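Local atomic coordinates of arabinogalactan endo-1,4-beta-galactosidase (Ignisphaera aggregans, PDB entry 7OSK), a protein that probably hydrolyses internal beta-1,4-galactosidic linkages of galactan and arabinogalactan through this glycoside hydrolase family 53 catalytic domain, which carries a bound calcium ion. Residues 53-56 with 57-60; 275-278 with 279-283; 329-332 with 333-337; 388-391 with 392-396. All blocks are in the same frame, centred on the assembly; numbering follows the deposited sequence.

The four contacts are local pieces of one eight-stranded (beta/alpha)8 barrel. Contact 1 is the turn where strand 51-55 gives way to helix 59-65; contacts 2 and 3 are stretches of rather more than two turns within the outer helices 270-283 and 324-342, and contact 4 is the short helix near the end of the modelled chain. Contacts 3 and 4 touch, Ile331 CG2 lying 3.6 Å from Val390 CG1, and contact 4 reaches contact 1 through Phe391, whose CZ is 4.1 Å from Val54 CG1. Of the four, contact 1 is the one near the calcium site: the Glu58 side chain is about 7 Å from that of the calcium ligand Asn370 and about 13 Å from the ion, so it is not itself a ligand.

Contact 1 of 4, residues 53-56 with 57-60; sequences GVDA and SEAP
Asp55 OD1 reaches over the turn to Ser57, accepting the backbone N at 3.1 Å with an N-H...O angle of 152° and so closing an Asx turn. The N-H comes from above the carboxylate plane. Ser57 OG is a second donor to OD1, although the modelled separation is too short to be trusted at this resolution. With CG anti to the backbone N (chi1 -170°), the carboxylate is set beside its own carbonyl carbon, within range of the turn. OD2 is taken up by a salt bridge with Arg92, and Ser57 OG is also hydrogen-bonded to Arg94 N. With an alanine in place of Asp55, Ser57 N would probably lose this acceptor and Arg92 its carboxylate partner.

Each carboxylate oxygen of Glu58 has its own partner: OE2 forms a salt bridge with Arg94, while OE1 accepts from a water that also donates to Asp55 O at 2.7 Å. Farther round, Ala59 N binds Ala56 O at 3.2 Å. Ala56 CB lies 4.2 Å from Ala59 CB.

Asp55 OD1 and Glu58 OE2 are only 4.0 Å apart, and the chemistry implies that Arg92 and Arg94 probably offset the repulsion between these buried acids.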
# COMPACT_ATOMS: atom_id res chain seq x y z
N GLY A 53 5.95 -2.17 -7.67
CA GLY A 53 5.97 -0.98 -6.84
C GLY A 53 6.36 -1.24 -5.40
O GLY A 53 6.54 -2.38 -4.98
N VAL A 54 6.51 -0.15 -4.65
CA VAL A 54 6.73 -0.20 -3.21
C VAL A 54 5.91 0.89 -2.54
O VAL A 54 5.58 1.89 -3.18
CB VAL A 54 8.22 -0.02 -2.84
CG1 VAL A 54 9.06 -1.16 -3.39
CG2 VAL A 54 8.74 1.32 -3.35
N ASP A 55 5.59 0.70 -1.27
CA ASP A 55 4.94 1.73 -0.48
C ASP A 55 5.99 2.52 0.29
O ASP A 55 6.61 2.00 1.21
CB ASP A 55 3.91 1.13 0.48
CG ASP A 55 3.03 2.18 1.14
OD1 ASP A 55 3.55 2.95 1.98
OD2 ASP A 55 1.83 2.24 0.82
N ALA A 56 6.18 3.78 -0.10
CA ALA A 56 7.20 4.63 0.50
C ALA A 56 6.56 5.76 1.31
O ALA A 56 7.06 6.88 1.33
CB ALA A 56 8.11 5.21 -0.58
N SER A 57 5.47 5.44 2.00
CA SER A 57 4.71 6.44 2.74
C SER A 57 5.51 7.06 3.88
O SER A 57 5.29 8.22 4.24
CB SER A 57 3.42 5.82 3.29
OG SER A 57 2.67 5.21 2.26
N GLU A 58 6.44 6.29 4.45
CA GLU A 58 7.20 6.75 5.61
C GLU A 58 8.46 7.51 5.20
O GLU A 58 9.04 8.23 6.00
CB GLU A 58 7.59 5.56 6.50
CG GLU A 58 6.43 4.65 6.88
CD GLU A 58 6.02 3.69 5.77
OE1 GLU A 58 6.89 3.28 4.98
OE2 GLU A 58 4.82 3.36 5.70
N ALA A 59 8.87 7.35 3.94
CA ALA A 59 10.14 7.90 3.48
C ALA A 59 10.23 9.42 3.66
O ALA A 59 11.20 9.91 4.23
CB ALA A 59 10.38 7.52 2.02
N PRO A 60 9.22 10.17 3.19
CA PRO A 60 9.32 11.64 3.26
C PRO A 60 9.60 12.16 4.67
O PRO A 60 10.39 13.09 4.82
CB PRO A 60 7.94 12.10 2.77
CG PRO A 60 7.47 11.00 1.90
CD PRO A 60 7.94 9.75 2.57
O HOH W 1 8.33 2.22 3.28

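Contact 2 of 4, residues 275-278 with 279-283; sequences NLVR and TLVQR
Leu280 packs back onto the preceding turn of helix 270-283, against Leu276 and the backbone carbonyls before it. Its CB lies 3.5 Å from Val277 O; CG is next, 4.0 Å from Leu276 O; CD1, at the tip, meets the same Leu276 O and then Leu276 CD1 at 3.7 Å. The two leucine side chains cross obliquely, and both continue inward, Leu276 onto Ile260 and Leu280 onto Ile258 of strand 257-261.

Beneath this packing runs the helical backbone. Leu280 N donates to Leu276 O at 3.1 Å, and Val281 N to Val277 O at 3.0 Å with a C=O...N angle of 164°, nearly along the C=O axis. Val277 O also accepts Leu280 N, from well above its carbonyl plane. Thr279 N bonds to Asn275 O at 3.3 Å; the hydroxyl OG1, beside its own backbone N (chi1 -52°), turns to that oxygen too, but the modelled distance is doubtfully short.

Elsewhere on the helix Val277 faces Leu338 of helix 324-342, and Arg278 sends its guanidinium to a salt bridge with Glu341. Leucines on the strand side and charged residues toward solvent make this an amphipathic outer helix of the (beta/alpha)8 barrel.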
# COMPACT_ATOMS: atom_id res chain seq x y z
N ASN A 275 -5.25 -19.52 -5.27
CA ASN A 275 -6.67 -19.85 -5.36
C ASN A 275 -7.53 -18.59 -5.44
O ASN A 275 -8.55 -18.58 -6.13
CB ASN A 275 -7.10 -20.69 -4.15
CG ASN A 275 -6.35 -22.00 -4.06
OD1 ASN A 275 -6.03 -22.63 -5.07
ND2 ASN A 275 -6.05 -22.42 -2.84
N LEU A 276 -7.11 -17.54 -4.75
CA LEU A 276 -7.84 -16.28 -4.78
C LEU A 276 -7.77 -15.65 -6.16
O LEU A 276 -8.78 -15.20 -6.70
CB LEU A 276 -7.30 -15.30 -3.74
CG LEU A 276 -7.99 -13.93 -3.73
CD1 LEU A 276 -9.45 -14.07 -3.32
CD2 LEU A 276 -7.26 -12.96 -2.84
N VAL A 277 -6.56 -15.60 -6.73
CA VAL A 277 -6.34 -14.94 -8.00
C VAL A 277 -7.19 -15.57 -9.10
O VAL A 277 -7.94 -14.87 -9.79
CB VAL A 277 -4.85 -14.98 -8.41
CG1 VAL A 277 -4.65 -14.40 -9.81
CG2 VAL A 277 -4.00 -14.21 -7.41
N ARG A 278 -7.09 -16.88 -9.26
CA ARG A 278 -7.82 -17.57 -10.33
C ARG A 278 -9.33 -17.46 -10.14
O ARG A 278 -10.09 -17.54 -11.10
CB ARG A 278 -7.41 -19.05 -10.39
CG ARG A 278 -7.93 -19.91 -9.26
CD ARG A 278 -7.54 -21.36 -9.44
NE ARG A 278 -6.14 -21.61 -9.07
CZ ARG A 278 -5.11 -21.61 -9.92
NH1 ARG A 278 -5.29 -21.35 -11.21
NH2 ARG A 278 -3.89 -21.85 -9.46
N THR A 279 -9.76 -17.28 -8.90
CA THR A 279 -11.18 -17.13 -8.60
C THR A 279 -11.68 -15.75 -9.02
O THR A 279 -12.84 -15.58 -9.37
CB THR A 279 -11.47 -17.34 -7.09
OG1 THR A 279 -10.90 -18.58 -6.66
CG2 THR A 279 -12.97 -17.34 -6.82
N LEU A 280 -10.79 -14.76 -8.98
CA LEU A 280 -11.13 -13.39 -9.36
C LEU A 280 -11.12 -13.19 -10.87
O LEU A 280 -11.92 -12.43 -11.41
CB LEU A 280 -10.17 -12.40 -8.70
CG LEU A 280 -10.66 -11.75 -7.40
CD1 LEU A 280 -11.07 -12.80 -6.37
CD2 LEU A 280 -9.60 -10.83 -6.82
N VAL A 281 -10.20 -13.86 -11.56
CA VAL A 281 -10.07 -13.69 -13.01
C VAL A 281 -11.21 -14.39 -13.75
O VAL A 281 -11.53 -14.01 -14.88
CB VAL A 281 -8.72 -14.24 -13.54
CG1 VAL A 281 -7.56 -13.52 -12.87
CG2 VAL A 281 -8.62 -15.74 -13.33
N GLN A 282 -11.81 -15.39 -13.13
CA GLN A 282 -12.90 -16.13 -13.75
C GLN A 282 -14.26 -15.50 -13.42
O GLN A 282 -15.16 -15.52 -14.25
CB GLN A 282 -12.90 -17.60 -13.32
CG GLN A 282 -13.96 -18.43 -14.03
CD GLN A 282 -14.02 -19.86 -13.56
OE1 GLN A 282 -13.18 -20.69 -13.93
NE2 GLN A 282 -15.01 -20.17 -12.73
N ARG A 283 -14.39 -14.96 -12.22
CA ARG A 283 -15.67 -14.43 -11.76
C ARG A 283 -15.85 -12.95 -12.10
O ARG A 283 -16.98 -12.47 -12.21
CB ARG A 283 -15.82 -14.62 -10.25
CG ARG A 283 -17.24 -14.42 -9.76
CD ARG A 283 -17.36 -14.70 -8.27
NE ARG A 283 -18.75 -14.73 -7.83
CZ ARG A 283 -19.51 -15.82 -7.79
NH1 ARG A 283 -19.02 -17.00 -8.16
NH2 ARG A 283 -20.76 -15.74 -7.36

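Contact 3 of 4, residues 329-332 with 333-337; sequences SFIR and DLIAA
Arg332 and Asp333, neighbours in sequence, supply the charged interaction of this stretch of helix. Arg332 NE forms a salt bridge with Asp333 OD1, and NH2 adds a weak bond to the same oxygen at 2.8 Å. The arginine bends at chi2 and chi3, which brings its guanidinium back over the helix surface, and the carboxylate oxygen comes in at the edge of that group, with the two planes 79° apart. Meanwhile, Ala336 CB sits over one guanidinium face, 3.3 Å from NH2. The other carboxylate oxygen, OD2, is hydrogen-bonded to Tyr320 OH.

Apolar contacts occupy the inward-facing part of the helix. Phe330 and Leu334 lie alongside one another and point the same way, Phe330 CZ 4.1 Å from Leu334 CD2, and both rest on Thr293 of strand 287-293. Ile331 and Ile335 repeat the four-residue spacing, with CG2 of the first 4.2 Å from CD1 of the second; these chains lean on Tyr351 and Ile349 of strand 346-352.

Backbone hydrogen bonds tie successive turns together in the regular alpha-helical pattern. Asp333 N donates to Ser329 O at 3.1 Å, Leu334 N to Phe330 O at 2.9 Å, Ala336 N to Arg332 O at 2.9 Å, and Ile335 N to Ile331 O in the straightest of the set, at 168°.

The chemistry therefore divides: apolar side chains seal helix 324-342 against the barrel strands, while on the outer side the acid, divided between Arg332 and Tyr320, probably balances the arginine's charge and limits its rotation.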
# COMPACT_ATOMS: atom_id res chain seq x y z
N SER A 329 13.12 -14.42 -2.56
CA SER A 329 12.47 -15.61 -3.09
C SER A 329 10.96 -15.47 -3.01
O SER A 329 10.24 -15.84 -3.93
CB SER A 329 12.93 -16.86 -2.33
OG SER A 329 14.32 -17.06 -2.47
N PHE A 330 10.48 -14.93 -1.89
CA PHE A 330 9.05 -14.72 -1.70
C PHE A 330 8.48 -13.72 -2.71
O PHE A 330 7.43 -13.96 -3.29
CB PHE A 330 8.76 -14.24 -0.28
CG PHE A 330 7.45 -13.53 -0.14
CD1 PHE A 330 6.26 -14.21 -0.34
CD2 PHE A 330 7.40 -12.19 0.19
CE1 PHE A 330 5.05 -13.56 -0.22
CE2 PHE A 330 6.19 -11.53 0.32
CZ PHE A 330 5.01 -12.22 0.11
N ILE A 331 9.18 -12.61 -2.90
CA ILE A 331 8.71 -11.55 -3.80
C ILE A 331 8.64 -12.04 -5.24
O ILE A 331 7.63 -11.83 -5.92
CB ILE A 331 9.61 -10.30 -3.73
CG1 ILE A 331 9.51 -9.66 -2.34
CG2 ILE A 331 9.21 -9.29 -4.81
CD1 ILE A 331 10.47 -8.49 -2.12
N ARG A 332 9.71 -12.68 -5.71
CA ARG A 332 9.74 -13.22 -7.06
C ARG A 332 8.60 -14.21 -7.27
O ARG A 332 7.96 -14.22 -8.33
CB ARG A 332 11.09 -13.90 -7.35
CG ARG A 332 11.23 -14.46 -8.76
CD ARG A 332 11.54 -15.96 -8.74
NE ARG A 332 10.35 -16.79 -8.56
CZ ARG A 332 9.77 -17.50 -9.53
NH1 ARG A 332 10.26 -17.52 -10.76
NH2 ARG A 332 8.69 -18.22 -9.25
N ASP A 333 8.35 -15.05 -6.27
CA ASP A 333 7.33 -16.08 -6.36
C ASP A 333 5.92 -15.49 -6.31
O ASP A 333 4.99 -16.05 -6.89
CB ASP A 333 7.51 -17.11 -5.24
CG ASP A 333 8.75 -17.97 -5.43
OD1 ASP A 333 9.33 -17.94 -6.54
OD2 ASP A 333 9.13 -18.67 -4.48
N LEU A 334 5.77 -14.35 -5.64
CA LEU A 334 4.49 -13.66 -5.59
C LEU A 334 4.18 -13.03 -6.94
O LEU A 334 3.05 -13.10 -7.43
CB LEU A 334 4.49 -12.59 -4.49
CG LEU A 334 3.14 -11.93 -4.20
CD1 LEU A 334 2.16 -12.93 -3.60
CD2 LEU A 334 3.31 -10.73 -3.28
N ILE A 335 5.20 -12.41 -7.55
CA ILE A 335 5.06 -11.85 -8.89
C ILE A 335 4.74 -12.96 -9.88
O ILE A 335 3.89 -12.80 -10.76
CB ILE A 335 6.36 -11.12 -9.33
CG1 ILE A 335 6.57 -9.87 -8.47
CG2 ILE A 335 6.29 -10.75 -10.82
CD1 ILE A 335 7.81 -9.05 -8.81
N ALA A 336 5.41 -14.09 -9.73
CA ALA A 336 5.19 -15.24 -10.60
C ALA A 336 3.78 -15.80 -10.40
O ALA A 336 3.05 -16.02 -11.36
CB ALA A 336 6.23 -16.31 -10.34
N ALA A 337 3.42 -16.03 -9.14
CA ALA A 337 2.11 -16.58 -8.81
C ALA A 337 0.99 -15.68 -9.33
O ALA A 337 -0.00 -16.16 -9.86
CB ALA A 337 1.98 -16.76 -7.31

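Contact 4 of 4, residues 388-391 with 392-396; sequences LKVF and RLVYE
Lys389, Arg392 and Leu393 meet around one turn of a short, weakly bonded helix, about residues 390-393, that packs beside the first and last strands of the (beta/alpha)8 barrel. Lys389 is the hub. Its carbonyl oxygen takes two N-H groups: Leu393 N at 2.7 Å, nearly in line with the C=O bond (167°), and Arg392 N at 3.0 Å, from well above the carbonyl plane. The next bond, Val394 N to Val390 O, is weak, in keeping with a helix that soon ends.

Above the backbone, the lysine and arginine side chains run alongside each other in the same direction. Lys389 is fully extended beyond CG, while Arg392 bends at chi3 and turns a guanidinium face onto Lys389 CG; its NH2 lies 3.4 Å from Lys389 CD. The lysine's methylenes thus support a flat cationic group, although NZ and NH2 remain 4.4 Å apart as like charges. Glu72 offers the lysine a long, weak ion pair, and Glu85 O accepts a weak bond from Arg392 NH1.

Nearer the backbone, Leu393 CD1 packs 3.6 Å from Lys389 CB, its CG held beside the backbone N (chi1 -68°). A glycine in place of Leu393 would probably open a gap beside Lys389 CB and strip the apolar cover from Lys389 O.

Phe391 turns inward onto Ile349 and Tyr351, with Val390 CG1 over one ring face, 3.4 Å above its plane and offset toward the rim.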
# COMPACT_ATOMS: atom_id res chain seq x y z
N LEU A 388 16.61 -5.96 -3.24
CA LEU A 388 15.87 -4.87 -3.87
C LEU A 388 15.92 -5.00 -5.38
O LEU A 388 15.14 -4.38 -6.10
CB LEU A 388 16.44 -3.51 -3.43
CG LEU A 388 15.73 -2.25 -3.93
CD1 LEU A 388 14.27 -2.22 -3.49
CD2 LEU A 388 16.46 -1.02 -3.43
N LYS A 389 16.84 -5.83 -5.87
CA LYS A 389 16.99 -6.07 -7.30
C LYS A 389 15.97 -7.09 -7.81
O LYS A 389 16.00 -7.48 -8.98
CB LYS A 389 18.41 -6.56 -7.62
CG LYS A 389 19.51 -5.60 -7.24
CD LYS A 389 20.87 -6.22 -7.48
CE LYS A 389 22.00 -5.27 -7.11
NZ LYS A 389 23.33 -5.90 -7.28
N VAL A 390 15.08 -7.53 -6.93
CA VAL A 390 14.08 -8.52 -7.30
C VAL A 390 13.13 -7.95 -8.34
O VAL A 390 12.60 -8.68 -9.18
CB VAL A 390 13.29 -9.01 -6.07
CG1 VAL A 390 12.44 -7.88 -5.48
CG2 VAL A 390 12.42 -10.21 -6.42
N PHE A 391 12.91 -6.64 -8.29
CA PHE A 391 12.01 -5.97 -9.23
C PHE A 391 12.67 -5.72 -10.59
O PHE A 391 12.07 -5.09 -11.47
CB PHE A 391 11.53 -4.64 -8.64
CG PHE A 391 10.95 -4.76 -7.26
CD1 PHE A 391 9.62 -5.09 -7.08
CD2 PHE A 391 11.73 -4.54 -6.14
CE1 PHE A 391 9.08 -5.20 -5.82
CE2 PHE A 391 11.20 -4.64 -4.87
CZ PHE A 391 9.87 -4.97 -4.71
N ARG A 392 13.90 -6.21 -10.75
CA ARG A 392 14.64 -6.06 -12.01
C ARG A 392 15.12 -7.42 -12.49
O ARG A 392 15.18 -7.68 -13.69
CB ARG A 392 15.82 -5.11 -11.81
CG ARG A 392 16.61 -4.80 -13.08
CD ARG A 392 17.93 -4.12 -12.74
NE ARG A 392 18.85 -5.03 -12.06
CZ ARG A 392 19.96 -4.65 -11.44
NH1 ARG A 392 20.30 -3.37 -11.39
NH2 ARG A 392 20.73 -5.56 -10.85
N LEU A 393 15.47 -8.29 -11.54
CA LEU A 393 16.02 -9.59 -11.86
C LEU A 393 14.94 -10.61 -12.22
O LEU A 393 15.24 -11.74 -12.61
CB LEU A 393 16.86 -10.10 -10.69
CG LEU A 393 18.15 -9.34 -10.42
CD1 LEU A 393 18.79 -9.82 -9.13
CD2 LEU A 393 19.13 -9.48 -11.58
N VAL A 394 13.67 -10.22 -12.09
CA VAL A 394 12.57 -11.07 -12.53
C VAL A 394 12.48 -11.05 -14.05
O VAL A 394 11.78 -11.86 -14.65
CB VAL A 394 11.21 -10.64 -11.93
CG1 VAL A 394 11.07 -11.14 -10.50
CG2 VAL A 394 11.01 -9.12 -12.00
N TYR A 395 13.20 -10.11 -14.67
CA TYR A 395 13.31 -10.04 -16.13
C TYR A 395 14.63 -10.65 -16.60
O TYR A 395 15.46 -11.05 -15.78
CB TYR A 395 13.21 -8.59 -16.61
CG TYR A 395 11.87 -7.96 -16.34
CD1 TYR A 395 11.56 -7.46 -15.08
CD2 TYR A 395 10.91 -7.86 -17.34
CE1 TYR A 395 10.34 -6.89 -14.82
CE2 TYR A 395 9.68 -7.29 -17.09
CZ TYR A 395 9.40 -6.80 -15.83
OH TYR A 395 8.18 -6.22 -15.56
N GLU A 396 14.81 -10.72 -17.91
CA GLU A 396 16.01 -11.30 -18.50
C GLU A 396 16.24 -10.76 -19.90
O GLU A 396 17.11 -9.91 -20.11
CB GLU A 396 15.88 -12.83 -18.54
CG GLU A 396 14.58 -13.32 -19.16
CD GLU A 396 14.49 -14.83 -19.22
OE1 GLU A 396 15.55 -15.49 -19.27
OE2 GLU A 396 13.36 -15.36 -19.23